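PHB depolymerase (Penicillium funiculosum, PDB 2D81) hydrolyses the ester bonds of polyhydroxybutyrate, breaking this biopolyester down to short hydroxybutyrate products. Local coordinates at residues Ser76-Gly79 with Ser84-Asn87; Gln111-Leu116 with Val125-Thr130; Asn142-Asn147 with Ile242-Tyr247. All blocks are in the same frame, centred on the assembly; numbering follows the deposited sequence.

Along the chain the three contacts follow one another, each closing before the next opens. Contact 1 ties together a surface loop beyond helix 68-77, with the side chain of V85 about 13 Å from the attached glycan sugar. Contact 2 lies about 20 Å from it, centre to centre, and pairs helix 106-116 with an outermost strand, 125-130, of the main sheet. Contact 3 joins two distant parts of the sequence; its centre is about 24 Å from that of contact 2 and 37 Å from that of contact 1, across the molecule's middle. None contains a residue of the pocket holding the hydroxybutyrate trimer, although pocket residue H135 lies in sequence between strand 125-130 and loop 142-147.

Contact 1. Residues Ser76-Gly79 with Ser84-Asn87; sequences SWSG and SVAN
S78 meets S84 and V85 through its hydroxyl, which closes the short loop that follows helix 68-77 on the way to strand 92-98. The hydrogen bond between the segments runs from V85 N to S78 OG, 2.9 Å long and nearly straight at 163°. With OG anti to its own N (chi1 180°), S78 directs the hydroxyl at the N-H of V85. Around the bond the contacts are those of simple packing: S78 OG lies 3.3 Å from S84 CA, and V85 CG2 comes within 3.9 Å of S78 CB, flanking the CH2 of the serine. A water adds a second link, 2.8 Å from S78 OG but only weakly bonded to S84 OG. Within 84-87 the backbone is held by its own turn: S84 OG accepts from A86 N at 3.2 Å, an ST turn, and N87 N bonds back to S84 O. G79 follows S78 with a positive phi at which a side chain would press on the preceding carbonyl oxygen. At the far end N87 ND2 bonds S33 OG, and on the helix side W77 packs on Y48, R52 and Q297. The two serines thus share the work at the start of this turn, so that two successive backbone N-H groups, those of V85 and A86, are each met by a serine oxygen.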
ATOM      1  N   SER A  76       0.270 -20.001  11.932  1.00  9.01           N
ATOM      2  CA  SER A  76      -0.372 -21.219  11.452  1.00 10.21           C
ATOM      3  C   SER A  76      -0.338 -21.336   9.931  1.00  9.70           C
ATOM      4  O   SER A  76      -0.149 -22.429   9.397  1.00  9.73           O
ATOM      5  CB  SER A  76      -1.822 -21.273  11.939  1.00 11.76           C
ATOM      6  OG  SER A  76      -1.875 -21.261  13.354  1.00 15.17           O
ATOM      7  N   TRP A  77      -0.513 -20.212   9.238  1.00  7.76           N
ATOM      8  CA  TRP A  77      -0.601 -20.225   7.779  1.00  7.14           C
ATOM      9  C   TRP A  77       0.760 -20.175   7.093  1.00  8.18           C
ATOM     10  O   TRP A  77       0.849 -20.341   5.878  1.00  8.55           O
ATOM     11  CB  TRP A  77      -1.450 -19.048   7.281  1.00  6.80           C
ATOM     12  CG  TRP A  77      -2.850 -19.020   7.827  1.00  7.01           C
ATOM     13  CD1 TRP A  77      -3.565 -20.081   8.310  1.00  7.52           C
ATOM     14  CD2 TRP A  77      -3.714 -17.881   7.912  1.00  7.28           C
ATOM     15  NE1 TRP A  77      -4.822 -19.671   8.692  1.00  8.81           N
ATOM     16  CE2 TRP A  77      -4.939 -18.326   8.459  1.00  7.04           C
ATOM     17  CE3 TRP A  77      -3.574 -16.527   7.578  1.00  7.40           C
ATOM     18  CZ2 TRP A  77      -6.018 -17.463   8.682  1.00  7.21           C
ATOM     19  CZ3 TRP A  77      -4.652 -15.669   7.800  1.00  7.73           C
ATOM     20  CH2 TRP A  77      -5.856 -16.142   8.347  1.00  7.64           C
ATOM     21  N   SER A  78       1.816 -19.945   7.866  1.00  8.55           N
ATOM     22  CA  SER A  78       3.148 -19.755   7.296  1.00  8.86           C
ATOM     23  C   SER A  78       3.553 -20.915   6.391  1.00  8.96           C
ATOM     24  O   SER A  78       3.595 -22.068   6.820  1.00  9.68           O
ATOM     25  CB  SER A  78       4.183 -19.591   8.414  1.00  8.24           C
ATOM     26  OG  SER A  78       5.485 -19.414   7.871  1.00  7.58           O
ATOM     27  N   GLY A  79       3.848 -20.600   5.134  1.00  8.99           N
ATOM     28  CA  GLY A  79       4.304 -21.621   4.208  1.00 10.15           C
ATOM     29  C   GLY A  79       3.186 -22.276   3.418  1.00 10.84           C
ATOM     30  O   GLY A  79       3.444 -23.071   2.510  1.00 13.06           O
ATOM     31  N   SER A  84       6.259 -17.993   3.882  1.00  9.63           N
ATOM     32  CA  SER A  84       6.885 -18.220   5.182  1.00 10.25           C
ATOM     33  C   SER A  84       7.136 -16.909   5.921  1.00 10.20           C
ATOM     34  O   SER A  84       7.723 -15.979   5.370  1.00  9.56           O
ATOM     35  CB  SER A  84       8.211 -18.962   5.010  1.00 11.84           C
ATOM     36  OG  SER A  84       8.883 -19.080   6.253  1.00 13.08           O
ATOM     37  N   VAL A  85       6.684 -16.837   7.170  1.00  9.59           N
ATOM     38  CA  VAL A  85       6.880 -15.635   7.967  1.00  9.58           C
ATOM     39  C   VAL A  85       8.347 -15.415   8.322  1.00  9.52           C
ATOM     40  O   VAL A  85       8.725 -14.339   8.784  1.00  8.27           O
ATOM     41  CB  VAL A  85       6.044 -15.674   9.265  1.00  9.23           C
ATOM     42  CG1 VAL A  85       4.564 -15.671   8.922  1.00 10.66           C
ATOM     43  CG2 VAL A  85       6.399 -16.902  10.086  1.00  8.74           C
ATOM     44  N   ALA A  86       9.174 -16.431   8.097  1.00  9.12           N
ATOM     45  CA  ALA A  86      10.619 -16.275   8.242  1.00 10.27           C
ATOM     46  C   ALA A  86      11.129 -15.145   7.349  1.00  9.74           C
ATOM     47  O   ALA A  86      12.097 -14.459   7.687  1.00  8.20           O
ATOM     48  CB  ALA A  86      11.325 -17.584   7.891  1.00 12.67           C
ATOM     49  N   ASN A  87      10.477 -14.948   6.206  1.00  8.79           N
ATOM     50  CA  ASN A  87      10.865 -13.868   5.306  1.00  9.85           C
ATOM     51  C   ASN A  87      10.799 -12.514   6.000  1.00  9.47           C
ATOM     52  O   ASN A  87      11.622 -11.634   5.737  1.00  9.43           O
ATOM     53  CB  ASN A  87       9.965 -13.832   4.067  1.00  8.95           C
ATOM     54  CG  ASN A  87      10.104 -15.066   3.205  1.00 10.34           C
ATOM     55  OD1 ASN A  87      11.120 -15.762   3.253  1.00 12.13           O
ATOM     56  ND2 ASN A  87       9.087 -15.338   2.393  1.00 10.05           N
TER
HETATM   57  O   HOH W   1       7.082 -21.614   7.409  1.00 23.05           O

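Contact 2. Residues Gln111-Leu116 with Val125-Thr130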
ATOM      1  N   GLN A 111      -0.653  -1.654  17.236  1.00  7.42           N
ATOM      2  CA  GLN A 111      -0.909  -3.092  17.271  1.00  7.47           C
ATOM      3  C   GLN A 111      -0.297  -3.797  16.062  1.00  6.38           C
ATOM      4  O   GLN A 111       0.155  -4.937  16.165  1.00  6.50           O
ATOM      5  CB  GLN A 111      -2.413  -3.383  17.320  1.00  8.17           C
ATOM      6  CG  GLN A 111      -3.097  -3.041  18.640  1.00 11.73           C
ATOM      7  CD  GLN A 111      -2.551  -3.835  19.812  1.00 16.46           C
ATOM      8  OE1 GLN A 111      -1.492  -3.519  20.352  1.00 20.26           O
ATOM      9  NE2 GLN A 111      -3.273  -4.882  20.206  1.00 17.54           N
ATOM     10  N   LEU A 112      -0.292  -3.126  14.914  1.00  6.22           N
ATOM     11  CA  LEU A 112       0.420  -3.651  13.754  1.00  6.36           C
ATOM     12  C   LEU A 112       1.907  -3.773  14.064  1.00  7.16           C
ATOM     13  O   LEU A 112       2.540  -4.773  13.723  1.00  7.30           O
ATOM     14  CB  LEU A 112       0.224  -2.742  12.537  1.00  6.45           C
ATOM     15  CG  LEU A 112       1.069  -3.081  11.301  1.00  4.55           C
ATOM     16  CD1 LEU A 112       0.712  -4.463  10.769  1.00  5.20           C
ATOM     17  CD2 LEU A 112       0.814  -2.028  10.227  1.00  6.00           C
ATOM     18  N   LYS A 113       2.465  -2.753  14.709  1.00  6.58           N
ATOM     19  CA  LYS A 113       3.872  -2.785  15.091  1.00  6.02           C
ATOM     20  C   LYS A 113       4.133  -3.981  16.002  1.00  5.67           C
ATOM     21  O   LYS A 113       5.088  -4.728  15.804  1.00  5.40           O
ATOM     22  CB  LYS A 113       4.257  -1.497  15.817  1.00  6.78           C
ATOM     23  CG  LYS A 113       5.718  -1.447  16.250  1.00 10.93           C
ATOM     24  CD  LYS A 113       6.030  -0.130  16.940  1.00 12.62           C
ATOM     25  CE  LYS A 113       7.498  -0.036  17.311  1.00 15.74           C
ATOM     26  NZ  LYS A 113       7.786   1.216  18.060  1.00 21.08           N
ATOM     27  N   ALA A 114       3.272  -4.158  16.998  1.00  7.32           N
ATOM     28  CA  ALA A 114       3.437  -5.234  17.969  1.00  7.30           C
ATOM     29  C   ALA A 114       3.327  -6.585  17.276  1.00  7.90           C
ATOM     30  O   ALA A 114       4.093  -7.512  17.558  1.00  7.64           O
ATOM     31  CB  ALA A 114       2.381  -5.119  19.054  1.00  8.02           C
ATOM     32  N   GLN A 115       2.365  -6.689  16.366  1.00  5.94           N
ATOM     33  CA  GLN A 115       2.135  -7.934  15.644  1.00  7.07           C
ATOM     34  C   GLN A 115       3.352  -8.323  14.809  1.00  7.14           C
ATOM     35  O   GLN A 115       3.833  -9.452  14.892  1.00  7.73           O
ATOM     36  CB  GLN A 115       0.913  -7.794  14.737  1.00  4.99           C
ATOM     37  CG  GLN A 115       0.653  -9.006  13.860  1.00  6.47           C
ATOM     38  CD  GLN A 115      -0.470  -8.768  12.877  1.00  6.86           C
ATOM     39  OE1 GLN A 115      -0.461  -7.785  12.138  1.00  7.12           O
ATOM     40  NE2 GLN A 115      -1.446  -9.673  12.857  1.00  5.47           N
ATOM     41  N   LEU A 116       3.840  -7.387  14.002  1.00  7.63           N
ATOM     42  CA  LEU A 116       4.995  -7.648  13.149  1.00  7.60           C
ATOM     43  C   LEU A 116       6.259  -7.852  13.978  1.00  8.54           C
ATOM     44  O   LEU A 116       7.193  -8.515  13.537  1.00  8.43           O
ATOM     45  CB  LEU A 116       5.193  -6.495  12.155  1.00  6.65           C
ATOM     46  CG  LEU A 116       4.075  -6.356  11.117  1.00  8.66           C
ATOM     47  CD1 LEU A 116       4.314  -5.138  10.241  1.00  6.35           C
ATOM     48  CD2 LEU A 116       4.013  -7.618  10.275  1.00  8.03           C
ATOM     49  N   VAL A 125      13.116  -1.835  11.234  1.00  7.33           N
ATOM     50  CA  VAL A 125      11.776  -1.265  11.359  1.00  7.20           C
ATOM     51  C   VAL A 125      11.879   0.222  11.691  1.00  7.18           C
ATOM     52  O   VAL A 125      12.633   0.610  12.580  1.00  7.89           O
ATOM     53  CB  VAL A 125      10.970  -1.965  12.480  1.00  7.37           C
ATOM     54  CG1 VAL A 125       9.597  -1.317  12.620  1.00  6.63           C
ATOM     55  CG2 VAL A 125      10.824  -3.445  12.171  1.00  7.65           C
ATOM     56  N   SER A 126      11.127   1.051  10.973  1.00  5.64           N
ATOM     57  CA  SER A 126      10.999   2.459  11.333  1.00  7.64           C
ATOM     58  C   SER A 126       9.535   2.794  11.584  1.00  7.24           C
ATOM     59  O   SER A 126       8.700   2.645  10.697  1.00  8.02           O
ATOM     60  CB  SER A 126      11.541   3.353  10.217  1.00  9.00           C
ATOM     61  OG  SER A 126      11.379   4.726  10.541  1.00  8.59           O
ATOM     62  N   TYR A 127       9.229   3.235  12.799  1.00  6.41           N
ATOM     63  CA  TYR A 127       7.868   3.624  13.136  1.00  6.99           C
ATOM     64  C   TYR A 127       7.864   5.106  13.476  1.00  6.90           C
ATOM     65  O   TYR A 127       8.549   5.542  14.407  1.00  8.69           O
ATOM     66  CB  TYR A 127       7.364   2.799  14.327  1.00  7.24           C
ATOM     67  CG  TYR A 127       5.900   2.993  14.670  1.00  6.51           C
ATOM     68  CD1 TYR A 127       5.466   4.110  15.387  1.00  8.91           C
ATOM     69  CD2 TYR A 127       4.950   2.039  14.306  1.00  6.85           C
ATOM     70  CE1 TYR A 127       4.118   4.267  15.738  1.00  7.67           C
ATOM     71  CE2 TYR A 127       3.606   2.186  14.650  1.00  9.01           C
ATOM     72  CZ  TYR A 127       3.199   3.299  15.367  1.00  6.58           C
ATOM     73  OH  TYR A 127       1.875   3.435  15.721  1.00  8.48           O
ATOM     74  N   VAL A 128       7.098   5.873  12.709  1.00  6.07           N
ATOM     75  CA  VAL A 128       7.108   7.327  12.815  1.00  6.71           C
ATOM     76  C   VAL A 128       5.723   7.877  13.141  1.00  7.58           C
ATOM     77  O   VAL A 128       4.718   7.458  12.557  1.00  6.74           O
ATOM     78  CB  VAL A 128       7.599   7.966  11.500  1.00  6.60           C
ATOM     79  CG1 VAL A 128       7.571   9.482  11.608  1.00  8.88           C
ATOM     80  CG2 VAL A 128       9.003   7.479  11.187  1.00  8.54           C
ATOM     81  N   THR A 129       5.677   8.817  14.081  1.00  7.17           N
ATOM     82  CA  THR A 129       4.448   9.540  14.377  1.00  8.24           C
ATOM     83  C   THR A 129       4.643  11.015  14.060  1.00  8.44           C
ATOM     84  O   THR A 129       5.597  11.635  14.528  1.00  9.53           O
ATOM     85  CB  THR A 129       4.057   9.401  15.866  1.00  9.33           C
ATOM     86  OG1 THR A 129       3.889   8.014  16.187  1.00  9.05           O
ATOM     87  CG2 THR A 129       2.756  10.141  16.149  1.00  9.10           C
ATOM     88  N   THR A 130       3.747  11.574  13.256  1.00  8.88           N
ATOM     89  CA  THR A 130       3.750  13.013  13.019  1.00  8.09           C
ATOM     90  C   THR A 130       2.745  13.675  13.949  1.00  7.98           C
ATOM     91  O   THR A 130       1.544  13.407  13.884  1.00  6.90           O
ATOM     92  CB  THR A 130       3.389  13.346  11.560  1.00  8.38           C
ATOM     93  OG1 THR A 130       4.413  12.842  10.692  1.00  8.45           O
ATOM     94  CG2 THR A 130       3.265  14.852  11.367  1.00  8.34           C
TER
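K113 lays its aliphatic chain against the ring of Y127 where helix 106-116 passes beside strand 125-130. The two belong to a beta-alpha-beta unit, strand 92-98, helix 106-116 and strand 125-130, at the edge of the main sheet of this alpha/beta hydrolase fold. On the helix, Q111 points away from the strand and gives its NE2 to P65 O. At K113 the side chain leaves toward the strand with CG anti to the backbone N (chi1 -180°) and stays extended to its end. Its CB stands 3.9 Å from Y127 CE2 and its CD 3.6 Å from Y127 CD2, so the methylenes run obliquely along the CD2-CE2 part of the ring and the meeting is nonpolar. Two residues on, Q115 faces elsewhere, bonding Y48 O through NE2 and packing on P70, T71 and M74 of helix 68-77. Y127 also touches M109 and N110 of the same helix as K113, and M95 and T97 of strand 92-98, to which its own strand is hydrogen-bonded. Past the ring, the lysine reaches the root of the tyrosine, where K113 NZ ends 4.1 Å from Y127 CB.

Contact 3. Residues Asn142-Asn147 with Ile242-Tyr247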
ATOM      1  N   ASN A 142       2.386  21.561  -1.178  1.00 10.71           N
ATOM      2  CA  ASN A 142       0.989  21.939  -1.342  1.00 11.43           C
ATOM      3  C   ASN A 142       0.424  21.389  -2.647  1.00 12.81           C
ATOM      4  O   ASN A 142       0.216  22.129  -3.612  1.00 12.66           O
ATOM      5  CB  ASN A 142       0.868  23.466  -1.309  1.00 13.83           C
ATOM      6  CG  ASN A 142       1.190  24.044   0.053  1.00 15.77           C
ATOM      7  OD1 ASN A 142       1.656  25.181   0.167  1.00 21.17           O
ATOM      8  ND2 ASN A 142       0.932  23.270   1.100  1.00 14.97           N
ATOM      9  N   GLY A 143       0.184  20.082  -2.670  1.00 11.47           N
ATOM     10  CA  GLY A 143      -0.399  19.460  -3.843  1.00 10.24           C
ATOM     11  C   GLY A 143      -1.760  20.040  -4.179  1.00  9.63           C
ATOM     12  O   GLY A 143      -2.519  20.422  -3.288  1.00  9.07           O
ATOM     13  N   ALA A 144      -2.071  20.105  -5.469  1.00  9.19           N
ATOM     14  CA  ALA A 144      -3.316  20.714  -5.926  1.00  9.68           C
ATOM     15  C   ALA A 144      -4.532  20.104  -5.232  1.00  8.73           C
ATOM     16  O   ALA A 144      -4.771  18.906  -5.327  1.00  9.68           O
ATOM     17  CB  ALA A 144      -3.447  20.554  -7.438  1.00  8.69           C
ATOM     18  N   GLY A 145      -5.296  20.938  -4.533  1.00  9.46           N
ATOM     19  CA  GLY A 145      -6.539  20.478  -3.939  1.00  8.90           C
ATOM     20  C   GLY A 145      -6.389  19.743  -2.616  1.00  8.97           C
ATOM     21  O   GLY A 145      -7.369  19.213  -2.086  1.00  8.99           O
ATOM     22  N   ASP A 146      -5.172  19.711  -2.079  1.00  8.39           N
ATOM     23  CA  ASP A 146      -4.914  19.056  -0.797  1.00  7.61           C
ATOM     24  C   ASP A 146      -5.827  19.604   0.295  1.00  7.27           C
ATOM     25  O   ASP A 146      -6.125  20.797   0.321  1.00  7.92           O
ATOM     26  CB  ASP A 146      -3.459  19.266  -0.357  1.00  7.83           C
ATOM     27  CG  ASP A 146      -2.494  18.271  -0.987  1.00  9.31           C
ATOM     28  OD1 ASP A 146      -1.337  18.208  -0.519  1.00 10.08           O
ATOM     29  OD2 ASP A 146      -2.877  17.557  -1.938  1.00  8.52           O
ATOM     30  N   ASN A 147      -6.256  18.732   1.201  1.00  7.27           N
ATOM     31  CA  ASN A 147      -6.923  19.172   2.420  1.00  8.30           C
ATOM     32  C   ASN A 147      -5.881  19.508   3.478  1.00  8.49           C
ATOM     33  O   ASN A 147      -4.729  19.080   3.390  1.00  8.81           O
ATOM     34  CB  ASN A 147      -7.848  18.076   2.953  1.00  9.41           C
ATOM     35  CG  ASN A 147      -7.137  16.750   3.119  1.00  7.88           C
ATOM     36  OD1 ASN A 147      -6.758  16.116   2.134  1.00  7.84           O
ATOM     37  ND2 ASN A 147      -6.942  16.326   4.367  1.00  6.07           N
ATOM     38  N   ILE A 242      -1.864   9.874  -7.508  1.00  8.77           N
ATOM     39  CA  ILE A 242      -0.681   9.617  -8.315  1.00  9.81           C
ATOM     40  C   ILE A 242       0.282  10.802  -8.287  1.00 11.72           C
ATOM     41  O   ILE A 242       1.501  10.618  -8.257  1.00 13.38           O
ATOM     42  CB  ILE A 242      -1.080   9.306  -9.775  1.00 10.63           C
ATOM     43  CG1 ILE A 242      -1.857   7.986  -9.813  1.00 10.01           C
ATOM     44  CG2 ILE A 242       0.162   9.234 -10.665  1.00  8.11           C
ATOM     45  CD1 ILE A 242      -2.601   7.742 -11.106  1.00 13.33           C
ATOM     46  N   GLN A 243      -0.263  12.014  -8.283  1.00 10.83           N
ATOM     47  CA  GLN A 243       0.557  13.214  -8.422  1.00 14.47           C
ATOM     48  C   GLN A 243       0.884  13.915  -7.107  1.00 14.21           C
ATOM     49  O   GLN A 243       1.973  14.471  -6.954  1.00 15.39           O
ATOM     50  CB  GLN A 243      -0.125  14.212  -9.357  1.00 14.73           C
ATOM     51  CG  GLN A 243      -0.301  13.712 -10.779  1.00 19.99           C
ATOM     52  CD  GLN A 243      -0.931  14.755 -11.677  1.00 23.29           C
ATOM     53  OE1 GLN A 243      -2.020  15.256 -11.396  1.00 25.62           O
ATOM     54  NE2 GLN A 243      -0.248  15.088 -12.766  1.00 26.70           N
ATOM     55  N   ASN A 244      -0.054  13.896  -6.165  1.00 11.76           N
ATOM     56  CA  ASN A 244       0.059  14.714  -4.958  1.00  9.89           C
ATOM     57  C   ASN A 244       0.783  14.036  -3.791  1.00  8.37           C
ATOM     58  O   ASN A 244       1.089  14.689  -2.795  1.00  7.85           O
ATOM     59  CB  ASN A 244      -1.332  15.152  -4.488  1.00 12.43           C
ATOM     60  CG  ASN A 244      -1.925  16.261  -5.341  1.00 15.31           C
ATOM     61  OD1 ASN A 244      -1.652  16.362  -6.535  1.00 13.98           O
ATOM     62  ND2 ASN A 244      -2.762  17.088  -4.726  1.00 16.76           N
ATOM     63  N   THR A 245       1.052  12.736  -3.905  1.00  5.99           N
ATOM     64  CA  THR A 245       1.641  11.995  -2.793  1.00  6.91           C
ATOM     65  C   THR A 245       3.156  12.129  -2.732  1.00  7.37           C
ATOM     66  O   THR A 245       3.752  11.999  -1.663  1.00  8.59           O
ATOM     67  CB  THR A 245       1.292  10.499  -2.860  1.00  7.42           C
ATOM     68  OG1 THR A 245       1.586   9.996  -4.168  1.00  9.12           O
ATOM     69  CG2 THR A 245      -0.184  10.282  -2.540  1.00  7.08           C
ATOM     70  N   GLY A 246       3.782  12.372  -3.879  1.00  6.63           N
ATOM     71  CA  GLY A 246       5.213  12.623  -3.880  1.00  7.25           C
ATOM     72  C   GLY A 246       6.114  11.423  -4.129  1.00  5.79           C
ATOM     73  O   GLY A 246       7.335  11.559  -4.087  1.00  6.13           O
ATOM     74  N   TYR A 247       5.536  10.252  -4.389  1.00  6.58           N
ATOM     75  CA  TYR A 247       6.352   9.079  -4.712  1.00  6.17           C
ATOM     76  C   TYR A 247       7.182   9.328  -5.963  1.00  5.50           C
ATOM     77  O   TYR A 247       8.361   8.966  -6.022  1.00  5.76           O
ATOM     78  CB  TYR A 247       5.488   7.840  -4.964  1.00  7.74           C
ATOM     79  CG  TYR A 247       4.787   7.273  -3.754  1.00  6.81           C
ATOM     80  CD1 TYR A 247       3.496   7.669  -3.424  1.00  6.92           C
ATOM     81  CD2 TYR A 247       5.403   6.303  -2.960  1.00  8.37           C
ATOM     82  CE1 TYR A 247       2.827   7.111  -2.339  1.00  7.96           C
ATOM     83  CE2 TYR A 247       4.746   5.741  -1.871  1.00  7.34           C
ATOM     84  CZ  TYR A 247       3.456   6.148  -1.568  1.00  7.86           C
ATOM     85  OH  TYR A 247       2.791   5.587  -0.507  1.00  8.05           O
TER
HETATM   86  O   HOH W   2       0.744  17.132  -1.561  1.00  8.66           O
HETATM   87  O   HOH W   3      -0.134  19.313  -7.549  1.00 11.87           O
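N244 reaches from helix 240-244 into the loop 142-147, between strands 137-139 and 157-159, and grips it with one amide nitrogen. The side chain, with CG anti to the carbonyl carbon (chi1 -75°), places ND2 between two acceptors of the type II turn G143-D146. One N-H goes to A144 O at 2.8 Å, coming from above the carbonyl plane, 44° out of it. The other goes to D146 OD2, also 2.8 Å away, on the syn side of a carboxylate turned 60° from the amide plane. Both D146 and N244 touch I157 of strand 157-159. The turn itself is closed by D146 N bonding G143 O at 3.0 Å. G143 C sits 3.2 Å from N244 ND2, and a side chain on this glycine would collide with that nitrogen. One water lies 2.6 Å from D146 OD1 and 2.8 Å from N244 O; another accepts from A144 N at 3.0 Å and bonds N244 OD1 weakly. Next along, G246, with positive phi, is the first to leave helical angles, and the Y247 ring meets that of H224. A leucine in place of N244 would probably leave A144 O and the D146 carboxylate without their shared donor and let the turn shift from the helix. Because both protons of ND2 are spent on the loop, the amide's rotation is likely fixed, and the buried asparagine joins segments nearly a hundred residues apart.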